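Local atomic coordinates of coenzyme F420-dependent N(5),N(10)-methenyltetrahydromethanopterin reductase-related protein (Desulfurobacterium thermolithotrophum DSM 11699, PDB entry 6HUZ), a protein that binds the iron-guanylylpyridinol cofactor and uses tetrahydrofolate derivatives as substrates, as a bacterial paralog (HmdII) of [Fe]-hydrogenase. Residues A[292-295]-A[296-300]; A[253-256]-A[257-260]; A[101-104]-A[105-109]; A[119-122]-A[123-126]; A[62-66]-A[67-71]. All coordinates share one frame; numbering follows the deposited sequence. Where two conformers were deposited one is given.

Overall arrangement
Following the chain from the N terminus, the contacts come in the order 5, 3, 4, 2, 1. Each is a local contact within one continuous stretch, so they run in series and none nests in or crosses another. Contact 5 closes the turn from helix 58-66 into strand 70-72, at one edge of the Rossmann-like sheet. Contact 3 ends helix 95-103, and contact 4 starts helix 121-127; their centres lie about 16 Å apart. Contact 2 spans a kink in the long helix 232-262, and contact 1 joins helix 294-297 to helix 299-306. Contacts 1 and 2 pack on each other through Ile298 and Ile259, and both touch the second subunit.

Contact 1 of 5, residues A[292-295]-A[296-300]; sequences EKIE and ETIPE
The short helical turn 294-297, just ahead of helix 299-306, is held together by Thr297 folding back on Ile294. Thr297 OG1 donates to Ile294 O at 2.7 Å, with the donor tilted only moderately from the carbonyl plane. A chi1 of 73° places OG1 between the backbone N and the carbonyl carbon, and from there it can reach one turn back. Ile294 O also takes weak bonds from the backbone N of Thr297 and of Ile298, so three donors gather on one carbonyl oxygen. Ile298 crowds the same oxygen, with its CG1 3.2 Å from Ile294 O. Its tip then meets Ile294 side-on, CD1 to CG1, at 4.2 Å. Lys293 is the N-cap of the turn, and Glu296 N donates to Lys293 O at 3.1 Å from well above the carbonyl plane. Ile298 is in turn the N-cap of helix 299-306. Pro299 follows it and has no N-H to give to Glu295 O. On the exposed side the chains of Glu295 and Glu296 extend next to each other in the same direction. Glu295 OE2 sits 3.3 Å from Glu296 CG and 3.7 Å from Glu296 OE1, with the carboxylate planes 44° apart. These like charges would probably repel each other mildly. Lys293 NZ stands 5.1 Å from Glu296 OE1, not in contact but near enough that it may temper that charge. The other side faces the second subunit. There Ile294 packs on Phe214 of that subunit, and Ile298 on its Ile218. Thr297 O accepts from Arg225 of the same neighbouring chain.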
loop_
_atom_site.group_PDB
_atom_site.type_symbol
_atom_site.label_atom_id
_atom_site.label_comp_id
_atom_site.label_asym_id
_atom_site.label_seq_id
_atom_site.Cartn_x
_atom_site.Cartn_y
_atom_site.Cartn_z
ATOM N N GLU A 292 12.812 -15.780 0.058
ATOM C CA GLU A 292 14.003 -16.616 0.221
ATOM C C GLU A 292 15.033 -16.473 -0.900
ATOM O O GLU A 292 16.231 -16.560 -0.633
ATOM C CB GLU A 292 13.606 -18.103 0.349
ATOM C CG GLU A 292 12.796 -18.415 1.603
ATOM C CD GLU A 292 12.397 -19.870 1.772
ATOM O OE1 GLU A 292 11.811 -20.203 2.828
ATOM O OE2 GLU A 292 12.669 -20.680 0.854
ATOM N N LYS A 293 14.595 -16.287 -2.146
ATOM C CA LYS A 293 15.542 -16.164 -3.260
ATOM C C LYS A 293 15.374 -14.826 -3.932
ATOM O O LYS A 293 15.776 -14.673 -5.082
ATOM C CB LYS A 293 15.280 -17.272 -4.298
ATOM C CG LYS A 293 15.098 -18.661 -3.701
ATOM C CD LYS A 293 15.322 -19.776 -4.734
ATOM C CE LYS A 293 16.154 -20.915 -4.193
ATOM N NZ LYS A 293 15.894 -22.190 -4.914
ATOM N N ILE A 294 14.784 -13.852 -3.236
ATOM C CA ILE A 294 14.530 -12.553 -3.842
ATOM C C ILE A 294 15.766 -11.884 -4.428
ATOM O O ILE A 294 15.661 -11.282 -5.492
ATOM C CB ILE A 294 13.764 -11.628 -2.872
ATOM C CG1 ILE A 294 13.117 -10.478 -3.639
ATOM C CG2 ILE A 294 14.663 -11.117 -1.752
ATOM C CD1 ILE A 294 11.982 -9.925 -2.971
ATOM N N GLU A 295 16.915 -11.990 -3.764
ATOM C CA GLU A 295 18.173 -11.387 -4.222
ATOM C C GLU A 295 18.687 -11.915 -5.574
ATOM O O GLU A 295 19.360 -11.177 -6.288
ATOM C CB GLU A 295 19.273 -11.533 -3.140
ATOM C CG GLU A 295 19.860 -12.936 -2.979
ATOM C CD GLU A 295 18.962 -13.975 -2.326
ATOM O OE1 GLU A 295 18.158 -13.602 -1.440
ATOM O OE2 GLU A 295 19.063 -15.166 -2.703
ATOM N N GLU A 296 18.385 -13.170 -5.928
ATOM C CA GLU A 296 18.841 -13.744 -7.194
ATOM C C GLU A 296 18.017 -13.219 -8.364
ATOM O O GLU A 296 18.521 -13.114 -9.482
ATOM C CB GLU A 296 18.690 -15.277 -7.188
ATOM C CG GLU A 296 19.190 -15.987 -5.940
ATOM C CD GLU A 296 19.080 -17.498 -6.005
ATOM O OE1 GLU A 296 19.001 -18.130 -4.928
ATOM O OE2 GLU A 296 19.068 -18.052 -7.129
ATOM N N THR A 297 16.740 -12.907 -8.098
ATOM C CA THR A 297 15.774 -12.431 -9.091
ATOM C C THR A 297 15.937 -10.946 -9.466
ATOM O O THR A 297 15.663 -10.580 -10.617
ATOM C CB THR A 297 14.329 -12.720 -8.584
ATOM O OG1 THR A 297 13.968 -11.825 -7.519
ATOM C CG2 THR A 297 14.133 -14.173 -8.120
ATOM N N ILE A 298 16.375 -10.094 -8.508
ATOM C CA ILE A 298 16.550 -8.650 -8.740
ATOM C C ILE A 298 17.929 -8.128 -8.324
ATOM O O ILE A 298 18.021 -7.154 -7.580
ATOM C CB ILE A 298 15.398 -7.873 -8.039
ATOM C CG1 ILE A 298 15.289 -8.240 -6.520
ATOM C CG2 ILE A 298 14.083 -8.147 -8.769
ATOM C CD1 ILE A 298 14.791 -7.140 -5.643
ATOM N N PRO A 299 19.030 -8.728 -8.830
ATOM C CA PRO A 299 20.375 -8.252 -8.446
ATOM C C PRO A 299 20.618 -6.776 -8.717
ATOM O O PRO A 299 21.299 -6.102 -7.943
ATOM C CB PRO A 299 21.317 -9.135 -9.280
ATOM C CG PRO A 299 20.454 -9.669 -10.400
ATOM C CD PRO A 299 19.119 -9.873 -9.749
ATOM N N GLU A 300 20.082 -6.271 -9.811
ATOM C CA GLU A 300 20.259 -4.866 -10.145
ATOM C C GLU A 300 19.694 -3.965 -9.051
ATOM O O GLU A 300 20.288 -2.925 -8.771
ATOM C CB GLU A 300 19.651 -4.524 -11.528
ATOM C CG GLU A 300 18.129 -4.446 -11.604
ATOM C CD GLU A 300 17.437 -5.792 -11.687
ATOM O OE1 GLU A 300 18.118 -6.837 -11.597
ATOM O OE2 GLU A 300 16.198 -5.799 -11.845
#

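Contact 2 of 5, residues A[253-256]-A[257-260]; sequences YGLE and GLIK. With NA (sodium ion), chain I.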
loop_
_atom_site.group_PDB
_atom_site.type_symbol
_atom_site.label_atom_id
_atom_site.label_comp_id
_atom_site.label_asym_id
_atom_site.label_seq_id
_atom_site.Cartn_x
_atom_site.Cartn_y
_atom_site.Cartn_z
ATOM N N TYR A 253 11.813 7.396 -2.056
ATOM C CA TYR A 253 13.156 6.831 -2.239
ATOM C C TYR A 253 13.310 5.781 -3.310
ATOM O O TYR A 253 14.403 5.256 -3.468
ATOM C CB TYR A 253 13.673 6.263 -0.878
ATOM C CG TYR A 253 13.533 7.186 0.318
ATOM C CD1 TYR A 253 14.375 8.283 0.481
ATOM C CD2 TYR A 253 12.621 6.912 1.330
ATOM C CE1 TYR A 253 14.289 9.100 1.615
ATOM C CE2 TYR A 253 12.501 7.738 2.437
ATOM C CZ TYR A 253 13.336 8.832 2.581
ATOM O OH TYR A 253 13.173 9.632 3.689
ATOM N N GLY A 254 12.267 5.499 -4.060
ATOM C CA GLY A 254 12.337 4.501 -5.127
ATOM C C GLY A 254 12.377 3.082 -4.600
ATOM O O GLY A 254 12.418 2.842 -3.390
ATOM N N LEU A 255 12.390 2.135 -5.497
ATOM C CA LEU A 255 12.429 0.724 -5.086
ATOM C C LEU A 255 13.703 0.372 -4.333
ATOM O O LEU A 255 13.699 -0.495 -3.465
ATOM C CB LEU A 255 12.352 -0.160 -6.349
ATOM C CG LEU A 255 10.944 -0.404 -6.902
ATOM C CD1 LEU A 255 11.027 -0.979 -8.324
ATOM C CD2 LEU A 255 10.152 -1.313 -5.966
ATOM N N GLU A 256 14.802 1.015 -4.687
ATOM C CA GLU A 256 16.062 0.736 -4.028
ATOM C C GLU A 256 15.981 1.184 -2.573
ATOM O O GLU A 256 16.500 0.509 -1.727
ATOM C CB GLU A 256 17.248 1.372 -4.782
ATOM C CG GLU A 256 17.347 2.891 -4.726
ATOM C CD GLU A 256 16.633 3.640 -5.845
ATOM O OE1 GLU A 256 15.585 3.152 -6.323
ATOM O OE2 GLU A 256 17.120 4.721 -6.244
ATOM N N GLY A 257 15.314 2.295 -2.303
ATOM C CA GLY A 257 15.168 2.800 -0.951
ATOM C C GLY A 257 14.242 1.891 -0.157
ATOM O O GLY A 257 14.523 1.562 0.987
ATOM N N LEU A 258 13.153 1.461 -0.777
ATOM C CA LEU A 258 12.174 0.561 -0.177
ATOM C C LEU A 258 12.861 -0.698 0.316
ATOM O O LEU A 258 12.635 -1.128 1.449
ATOM C CB LEU A 258 11.131 0.162 -1.242
ATOM C CG LEU A 258 10.169 -0.923 -0.776
ATOM C CD1 LEU A 258 9.223 -0.398 0.291
ATOM C CD2 LEU A 258 9.390 -1.475 -1.943
ATOM N N ILE A 259 13.687 -1.295 -0.549
ATOM C CA ILE A 259 14.400 -2.526 -0.221
ATOM C C ILE A 259 15.418 -2.300 0.920
ATOM O O ILE A 259 15.441 -3.080 1.863
ATOM C CB ILE A 259 15.079 -3.113 -1.482
ATOM C CG1 ILE A 259 14.017 -3.617 -2.506
ATOM C CG2 ILE A 259 16.051 -4.232 -1.103
ATOM C CD1 ILE A 259 14.547 -3.712 -3.981
ATOM N N LYS A 260 16.249 -1.244 0.838
ATOM C CA LYS A 260 17.244 -0.981 1.880
ATOM C C LYS A 260 16.619 -0.630 3.226
ATOM O O LYS A 260 17.089 -1.089 4.270
ATOM C CB LYS A 260 18.161 0.174 1.460
ATOM C CG LYS A 260 19.255 0.508 2.480
ATOM C CD LYS A 260 20.245 -0.633 2.637
ATOM C CE LYS A 260 21.595 -0.165 3.131
ATOM N NZ LYS A 260 22.293 0.713 2.149
HETATM NA NA NA I . 14.115 4.789 -8.342
HETATM O O HOH W 1 15.505 5.114 -10.691
#
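Tyr253 and Gly257 meet one turn apart in helix 232-262, where the helix is kinked. Tyr253 CB lies 3.8 Å from Gly257 CA, and a side chain on Gly257 would run straight into that CB. Gly254 is restricted too. It has positive phi (74°), and a CB on it would point into the sodium ion. At the kink the backbone N-H groups of Leu255 and Glu256 drop out of the helical bonding pattern, and Leu255 N is taken instead by Glu236 of the second subunit. Gly257 N bonds only weakly, to Tyr253 O and Gly254 O. Regular helix bonds then resume. Leu258 N reaches Gly254 O at 3.0 Å in the carbonyl plane, and Ile259 N reaches Leu255 O at 3.0 Å. On the apolar side Leu255 CD2 touches Leu258 CD2 at 4.1 Å, and Phe214 of the second subunit packs on Leu258 and Ile259. Lys260 marks the loose side. Its chain leaves the contact at an exposed position, and NZ bonds Ala305 O. Glu256, unlike Lys260, is buried and bends back toward the sodium ion. Chi1 at 70° and the bend at chi2 bring its OE1 to the sodium at 3.0 Å. Water 1 binds the same sodium at 2.8 Å. Lys356 O and Glu236 OE2 of the second subunit are further ligands. With an alanine here the sodium would probably lose one carboxylate ligand, and the link between the subunits is likely to weaken. Two carboxylates from different subunits thus share one cation, which is likely to offset their mutual repulsion.

Contact 3 of 5, residues A[101-104]-A[105-109]; sequences ETIL and PYLVE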
loop_
_atom_site.group_PDB
_atom_site.type_symbol
_atom_site.label_atom_id
_atom_site.label_comp_id
_atom_site.label_asym_id
_atom_site.label_seq_id
_atom_site.Cartn_x
_atom_site.Cartn_y
_atom_site.Cartn_z
ATOM N N GLU A 101 -6.865 19.078 -26.470
ATOM C CA GLU A 101 -7.004 20.528 -26.553
ATOM C C GLU A 101 -7.411 20.964 -27.955
ATOM O O GLU A 101 -8.166 21.919 -28.118
ATOM C CB GLU A 101 -5.663 21.168 -26.177
ATOM C CG GLU A 101 -5.723 22.643 -25.820
ATOM C CD GLU A 101 -4.530 23.106 -24.998
ATOM O OE1 GLU A 101 -4.646 24.159 -24.330
ATOM O OE2 GLU A 101 -3.483 22.416 -25.016
ATOM N N THR A 102 -6.899 20.262 -28.966
ATOM C CA THR A 102 -7.168 20.574 -30.375
ATOM C C THR A 102 -8.600 20.235 -30.792
ATOM O O THR A 102 -9.205 21.012 -31.525
ATOM C CB THR A 102 -6.118 19.851 -31.235
ATOM O OG1 THR A 102 -4.819 20.290 -30.837
ATOM C CG2 THR A 102 -6.294 20.089 -32.716
ATOM N N ILE A 103 -9.150 19.084 -30.337
ATOM C CA ILE A 103 -10.524 18.680 -30.717
ATOM C C ILE A 103 -11.608 19.319 -29.860
ATOM O O ILE A 103 -12.766 19.355 -30.265
ATOM C CB ILE A 103 -10.686 17.138 -30.686
ATOM C CG1 ILE A 103 -10.682 16.596 -29.234
ATOM C CG2 ILE A 103 -9.633 16.472 -31.591
ATOM C CD1 ILE A 103 -10.836 15.081 -29.068
ATOM N N LEU A 104 -11.244 19.808 -28.675
ATOM C CA LEU A 104 -12.193 20.425 -27.744
ATOM C C LEU A 104 -13.202 21.436 -28.374
ATOM O O LEU A 104 -14.383 21.355 -28.057
ATOM C CB LEU A 104 -11.403 21.072 -26.592
ATOM C CG LEU A 104 -12.165 21.452 -25.345
ATOM C CD1 LEU A 104 -12.675 20.222 -24.626
ATOM C CD2 LEU A 104 -11.263 22.220 -24.410
ATOM N N PRO A 105 -12.808 22.381 -29.249
ATOM C CA PRO A 105 -13.811 23.310 -29.800
ATOM C C PRO A 105 -14.726 22.732 -30.874
ATOM O O PRO A 105 -15.708 23.382 -31.235
ATOM C CB PRO A 105 -12.971 24.452 -30.411
ATOM C CG PRO A 105 -11.562 23.987 -30.414
ATOM C CD PRO A 105 -11.448 22.654 -29.758
ATOM N N TYR A 106 -14.401 21.539 -31.402
ATOM C CA TYR A 106 -15.167 20.918 -32.486
ATOM C C TYR A 106 -16.137 19.817 -32.082
ATOM O O TYR A 106 -16.992 19.481 -32.883
ATOM C CB TYR A 106 -14.181 20.346 -33.494
ATOM C CG TYR A 106 -13.230 21.386 -34.044
ATOM C CD1 TYR A 106 -13.573 22.150 -35.152
ATOM C CD2 TYR A 106 -11.983 21.598 -33.464
ATOM C CE1 TYR A 106 -12.700 23.097 -35.677
ATOM C CE2 TYR A 106 -11.096 22.541 -33.985
ATOM C CZ TYR A 106 -11.463 23.290 -35.096
ATOM O OH TYR A 106 -10.626 24.231 -35.653
ATOM N N LEU A 107 -16.008 19.239 -30.874
ATOM C CA LEU A 107 -16.898 18.161 -30.446
ATOM C C LEU A 107 -18.332 18.665 -30.379
ATOM O O LEU A 107 -18.547 19.847 -30.130
ATOM C CB LEU A 107 -16.426 17.563 -29.099
ATOM C CG LEU A 107 -15.058 16.876 -29.152
ATOM C CD1 LEU A 107 -14.469 16.647 -27.726
ATOM C CD2 LEU A 107 -15.114 15.581 -29.942
ATOM N N VAL A 108 -19.315 17.787 -30.625
ATOM C CA VAL A 108 -20.722 18.192 -30.602
ATOM C C VAL A 108 -21.140 18.582 -29.212
ATOM O O VAL A 108 -20.510 18.158 -28.236
ATOM C CB VAL A 108 -21.693 17.119 -31.174
ATOM C CG1 VAL A 108 -21.247 16.646 -32.553
ATOM C CG2 VAL A 108 -21.879 15.942 -30.221
ATOM N N GLU A 109 -22.203 19.379 -29.096
ATOM C CA GLU A 109 -22.660 19.772 -27.766
ATOM C C GLU A 109 -22.925 18.509 -26.913
ATOM O O GLU A 109 -23.451 17.523 -27.424
ATOM C CB GLU A 109 -23.902 20.669 -27.861
ATOM C CG GLU A 109 -24.275 21.341 -26.546
ATOM C CD GLU A 109 -23.504 22.606 -26.213
ATOM O OE1 GLU A 109 -22.691 23.052 -27.056
ATOM O OE2 GLU A 109 -23.715 23.153 -25.104
#
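Ile103 and Leu107 meet where helix 95-103 of the Rossmann-like domain ends and the chain turns toward strand 112-115. Their side chains slant across each other, with Ile103 CG1 4.1 Å from Leu107 CD1. Ile103 carries CG1 between its backbone N and carbonyl carbon (chi1 71°), which brings that branch alongside the tip of Leu107. Both side chains also pack on Ala79 of helix 75-79. Leu107 further reaches Ile113 on strand 112-115, so it bridges the helix end and the sheet. Leu104 points to another side, toward Ile113, Ile140 and Ala131. Its CB still touches the next ring, at 3.5 Å from Pro105 CD. Pro105 shapes the end of the helix. It has no N-H to offer Glu101 O, the partner a continuing helix would give it. Its CD instead lies 3.3 Å from Thr102 O. Tyr106 is set edge-on to the same carbonyl oxygen. Thr102 O lies in the ring plane, 3.4 Å from Tyr106 CD2 and 3.5 Å from CE2, so it faces the slightly positive C-H edge and not the pi face. With CG beside the backbone N of Tyr106 (chi1 -57°), the ring edge comes up to Thr102 O. Ile76 and Lys80 also touch this ring. The backbone closes the turn through Ile103 O. Leu107 N makes a weak bond to it, and Leu107 O is in turn held by Arg137. Tyr106 N donates more firmly to Ile103 O, at 3.0 Å, from 46° above the carbonyl plane.

Contact 4 of 5, residues A[119-122]-A[123-126]; sequences MSIL and VLNS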
loop_
_atom_site.group_PDB
_atom_site.type_symbol
_atom_site.label_atom_id
_atom_site.label_comp_id
_atom_site.label_asym_id
_atom_site.label_seq_id
_atom_site.Cartn_x
_atom_site.Cartn_y
_atom_site.Cartn_z
ATOM N N MET A 119 -3.651 7.745 -19.758
ATOM C CA MET A 119 -3.824 9.079 -19.190
ATOM C C MET A 119 -4.906 9.085 -18.156
ATOM O O MET A 119 -6.000 8.614 -18.452
ATOM C CB MET A 119 -4.204 10.063 -20.319
ATOM C CG MET A 119 -4.527 11.478 -19.841
ATOM S SD MET A 119 -3.246 12.144 -18.750
ATOM C CE MET A 119 -2.014 12.565 -19.963
ATOM N N SER A 120 -4.626 9.611 -16.935
ATOM C CA SER A 120 -5.670 9.687 -15.923
ATOM C C SER A 120 -6.698 10.725 -16.391
ATOM O O SER A 120 -6.311 11.804 -16.866
ATOM C CB SER A 120 -5.091 10.129 -14.587
ATOM O OG SER A 120 -6.111 10.698 -13.787
ATOM N N ILE A 121 -7.998 10.411 -16.270
ATOM C CA ILE A 121 -9.031 11.352 -16.691
ATOM C C ILE A 121 -9.001 12.610 -15.827
ATOM O O ILE A 121 -9.336 13.702 -16.330
ATOM C CB ILE A 121 -10.459 10.716 -16.734
ATOM C CG1 ILE A 121 -11.443 11.642 -17.495
ATOM C CG2 ILE A 121 -11.015 10.424 -15.320
ATOM C CD1 ILE A 121 -11.103 12.043 -19.027
ATOM N N LEU A 122 -8.608 12.459 -14.541
ATOM C CA LEU A 122 -8.540 13.576 -13.607
ATOM C C LEU A 122 -7.409 14.503 -13.985
ATOM O O LEU A 122 -7.585 15.718 -13.921
ATOM C CB LEU A 122 -8.407 13.096 -12.145
ATOM C CG LEU A 122 -9.552 12.167 -11.672
ATOM C CD1 LEU A 122 -9.456 11.904 -10.148
ATOM C CD2 LEU A 122 -10.938 12.769 -12.006
ATOM N N VAL A 123 -6.271 13.952 -14.410
ATOM C CA VAL A 123 -5.144 14.780 -14.849
ATOM C C VAL A 123 -5.569 15.532 -16.098
ATOM O O VAL A 123 -5.388 16.749 -16.173
ATOM C CB VAL A 123 -3.875 13.937 -15.106
ATOM C CG1 VAL A 123 -2.778 14.769 -15.776
ATOM C CG2 VAL A 123 -3.370 13.341 -13.816
ATOM N N LEU A 124 -6.153 14.835 -17.091
ATOM C CA LEU A 124 -6.589 15.499 -18.308
ATOM C C LEU A 124 -7.637 16.574 -18.053
ATOM O O LEU A 124 -7.538 17.667 -18.608
ATOM C CB LEU A 124 -7.139 14.495 -19.329
ATOM C CG LEU A 124 -7.615 15.124 -20.655
ATOM C CD1 LEU A 124 -6.481 15.798 -21.371
ATOM C CD2 LEU A 124 -8.275 14.085 -21.555
ATOM N N ASN A 125 -8.646 16.266 -17.237
ATOM C CA ASN A 125 -9.715 17.229 -16.931
ATOM C C ASN A 125 -9.139 18.513 -16.283
ATOM O O ASN A 125 -9.563 19.630 -16.614
ATOM C CB ASN A 125 -10.736 16.565 -16.006
ATOM C CG ASN A 125 -11.779 17.538 -15.523
ATOM O OD1 ASN A 125 -11.732 18.026 -14.410
ATOM N ND2 ASN A 125 -12.727 17.848 -16.362
ATOM N N SER A 126 -8.169 18.339 -15.367
ATOM C CA SER A 126 -7.511 19.450 -14.669
ATOM C C SER A 126 -6.724 20.296 -15.675
ATOM O O SER A 126 -6.842 21.520 -15.690
ATOM C CB SER A 126 -6.595 18.914 -13.566
ATOM O OG SER A 126 -5.994 19.944 -12.795
HETATM O O HOH W 2 -9.702 16.838 -12.687
#
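Ser120 OG accepts from two backbone donors in the first turn that follows it. Val123 N reaches it at 3.3 Å and Leu122 N at 3.1 Å, and both bonds are weak. OG stands roughly opposite the Ser120 N (chi1 157°), which turns it over the open N-H groups. Ser120 O adds a nearly straight bond, taking Leu124 N at 3.0 Å. Ser120 is thus the N-cap of helix 121-127. Met119, the residue before it, completes a hydrophobic staple: its CG lies 4.0 Å from Leu124 CB, with the two chains at about a right angle. Bends at chi2 and chi3 curl the thioether round, and SD meets Val123 CG1 at 4.0 Å. One turn on, water 2 donates to Leu122 O at 2.7 Å and to Asn125 OD1 at 2.9 Å, tying that amide to the helix backbone. Further out, Phe97 of helix 95-103 backs both Met119 and Leu124. Trp344 of helix 333-345 lies against Ser120 and Val123. Thr115, at the end of strand 112-115, bonds Met119 O through OG1. The loop from that strand to the helix carries Cys117, which lines the methenyltetrahydrofolate pocket.

Contact 5 of 5, residues A[62-66]-A[67-71]; sequences KKVED and AGVKL
Val64 and Val69 make the apolar core of this turn. Val64 CG1 presses on Val69 CB at 3.6 Å and on Leu71 CD2 at 3.8 Å. Val37 of helix 32-41 lies against Val64, and Ala36 and Ala40 against Val69. Glu65 meets Leu71 at about a right angle, its extended chain laying CG 3.7 Å from Leu71 CD1. Among the backbone bonds, Ala67 N reaches Val64 O at 3.2 Å. Gly68 ends helix 58-66 in a Schellman motif, with positive phi (108°), its N bonded to Glu65 O at 2.9 Å, and the Val64-Val69 contact closing across the turn. At this phi a beta carbon would collide with the carbonyl oxygen of Ala67. The turn leads into strand 70-72 of a beta-alpha-beta unit, where Lys70 pairs with strand 45-49. Val69 N, buried here, has no partner in the model. Two waters bridge the turn: water 3 links Glu65 OE1 to Leu71 N, and water 4 links Glu65 O to Val69 O. Two salt bridges lie on the helix. Glu65 OE1 pairs with Arg61, and Lys62 NZ meets the syn lone pair of Asp66 OD2 at 3.2 Å. Were a leucine in place of Glu65, Arg61 would probably lose its carboxylate mate and water 3 one of its holds.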
loop_
_atom_site.group_PDB
_atom_site.type_symbol
_atom_site.label_atom_id
_atom_site.label_comp_id
_atom_site.label_asym_id
_atom_site.label_seq_id
_atom_site.Cartn_x
_atom_site.Cartn_y
_atom_site.Cartn_z
ATOM N N LYS A 62 -7.883 -3.002 -44.652
ATOM C CA LYS A 62 -9.087 -3.480 -45.340
ATOM C C LYS A 62 -10.039 -4.164 -44.363
ATOM O O LYS A 62 -11.258 -3.993 -44.474
ATOM C CB LYS A 62 -8.718 -4.461 -46.463
ATOM C CG LYS A 62 -9.917 -5.256 -47.000
ATOM C CD LYS A 62 -9.616 -5.929 -48.337
ATOM C CE LYS A 62 -10.871 -6.354 -49.073
ATOM N NZ LYS A 62 -11.547 -7.504 -48.413
ATOM N N LYS A 63 -9.489 -4.957 -43.432
ATOM C CA LYS A 63 -10.297 -5.670 -42.432
ATOM C C LYS A 63 -11.039 -4.656 -41.540
ATOM O O LYS A 63 -12.214 -4.851 -41.216
ATOM C CB LYS A 63 -9.374 -6.584 -41.602
ATOM C CG LYS A 63 -10.080 -7.413 -40.536
ATOM C CD LYS A 63 -9.092 -8.257 -39.734
ATOM C CE LYS A 63 -9.776 -9.047 -38.646
ATOM N NZ LYS A 63 -8.813 -9.864 -37.859
ATOM N N VAL A 64 -10.361 -3.565 -41.162
ATOM C CA VAL A 64 -10.937 -2.514 -40.330
ATOM C C VAL A 64 -12.029 -1.777 -41.117
ATOM O O VAL A 64 -13.134 -1.609 -40.595
ATOM C CB VAL A 64 -9.868 -1.527 -39.804
ATOM C CG1 VAL A 64 -10.529 -0.261 -39.253
ATOM C CG2 VAL A 64 -9.003 -2.189 -38.727
ATOM N N GLU A 65 -11.715 -1.328 -42.356
ATOM C CA GLU A 65 -12.679 -0.609 -43.196
ATOM C C GLU A 65 -13.910 -1.460 -43.510
ATOM O O GLU A 65 -15.026 -0.932 -43.510
ATOM C CB GLU A 65 -12.019 -0.128 -44.488
ATOM C CG GLU A 65 -11.087 1.051 -44.263
ATOM C CD GLU A 65 -10.220 1.413 -45.457
ATOM O OE1 GLU A 65 -9.675 2.539 -45.481
ATOM O OE2 GLU A 65 -10.081 0.568 -46.371
ATOM N N ASP A 66 -13.724 -2.775 -43.754
ATOM C CA ASP A 66 -14.840 -3.688 -44.053
ATOM C C ASP A 66 -15.881 -3.741 -42.931
ATOM O O ASP A 66 -17.052 -4.015 -43.210
ATOM C CB ASP A 66 -14.332 -5.115 -44.313
ATOM C CG ASP A 66 -13.657 -5.331 -45.651
ATOM O OD1 ASP A 66 -13.823 -4.467 -46.559
ATOM O OD2 ASP A 66 -12.968 -6.360 -45.800
ATOM N N ALA A 67 -15.466 -3.506 -41.676
ATOM C CA ALA A 67 -16.382 -3.531 -40.542
ATOM C C ALA A 67 -17.247 -2.267 -40.491
ATOM O O ALA A 67 -18.192 -2.225 -39.716
ATOM C CB ALA A 67 -15.595 -3.681 -39.238
ATOM N N GLY A 68 -16.927 -1.263 -41.302
ATOM C CA GLY A 68 -17.662 -0.005 -41.344
ATOM C C GLY A 68 -16.930 1.180 -40.734
ATOM O O GLY A 68 -17.470 2.294 -40.722
ATOM N N VAL A 69 -15.687 0.962 -40.226
ATOM C CA VAL A 69 -14.887 2.024 -39.605
ATOM C C VAL A 69 -14.362 2.993 -40.655
ATOM O O VAL A 69 -13.767 2.573 -41.643
ATOM C CB VAL A 69 -13.698 1.449 -38.787
ATOM C CG1 VAL A 69 -12.786 2.571 -38.276
ATOM C CG2 VAL A 69 -14.188 0.608 -37.613
ATOM N N LYS A 70 -14.548 4.289 -40.420
ATOM C CA LYS A 70 -14.069 5.323 -41.323
ATOM C C LYS A 70 -12.667 5.692 -40.873
ATOM O O LYS A 70 -12.487 6.151 -39.740
ATOM C CB LYS A 70 -14.979 6.553 -41.259
ATOM C CG LYS A 70 -16.080 6.545 -42.307
ATOM C CD LYS A 70 -17.109 7.656 -42.081
ATOM C CE LYS A 70 -16.514 9.039 -42.225
ATOM N NZ LYS A 70 -17.561 10.084 -42.387
ATOM N N LEU A 71 -11.649 5.484 -41.711
ATOM C CA LEU A 71 -10.287 5.835 -41.279
ATOM C C LEU A 71 -9.900 7.220 -41.762
ATOM O O LEU A 71 -10.214 7.586 -42.905
ATOM C CB LEU A 71 -9.260 4.822 -41.816
ATOM C CG LEU A 71 -9.454 3.384 -41.380
ATOM C CD1 LEU A 71 -8.459 2.481 -42.068
ATOM C CD2 LEU A 71 -9.323 3.245 -39.852
HETATM O O HOH W 3 -11.734 4.457 -44.385
HETATM O O HOH W 4 -15.310 1.737 -43.861
#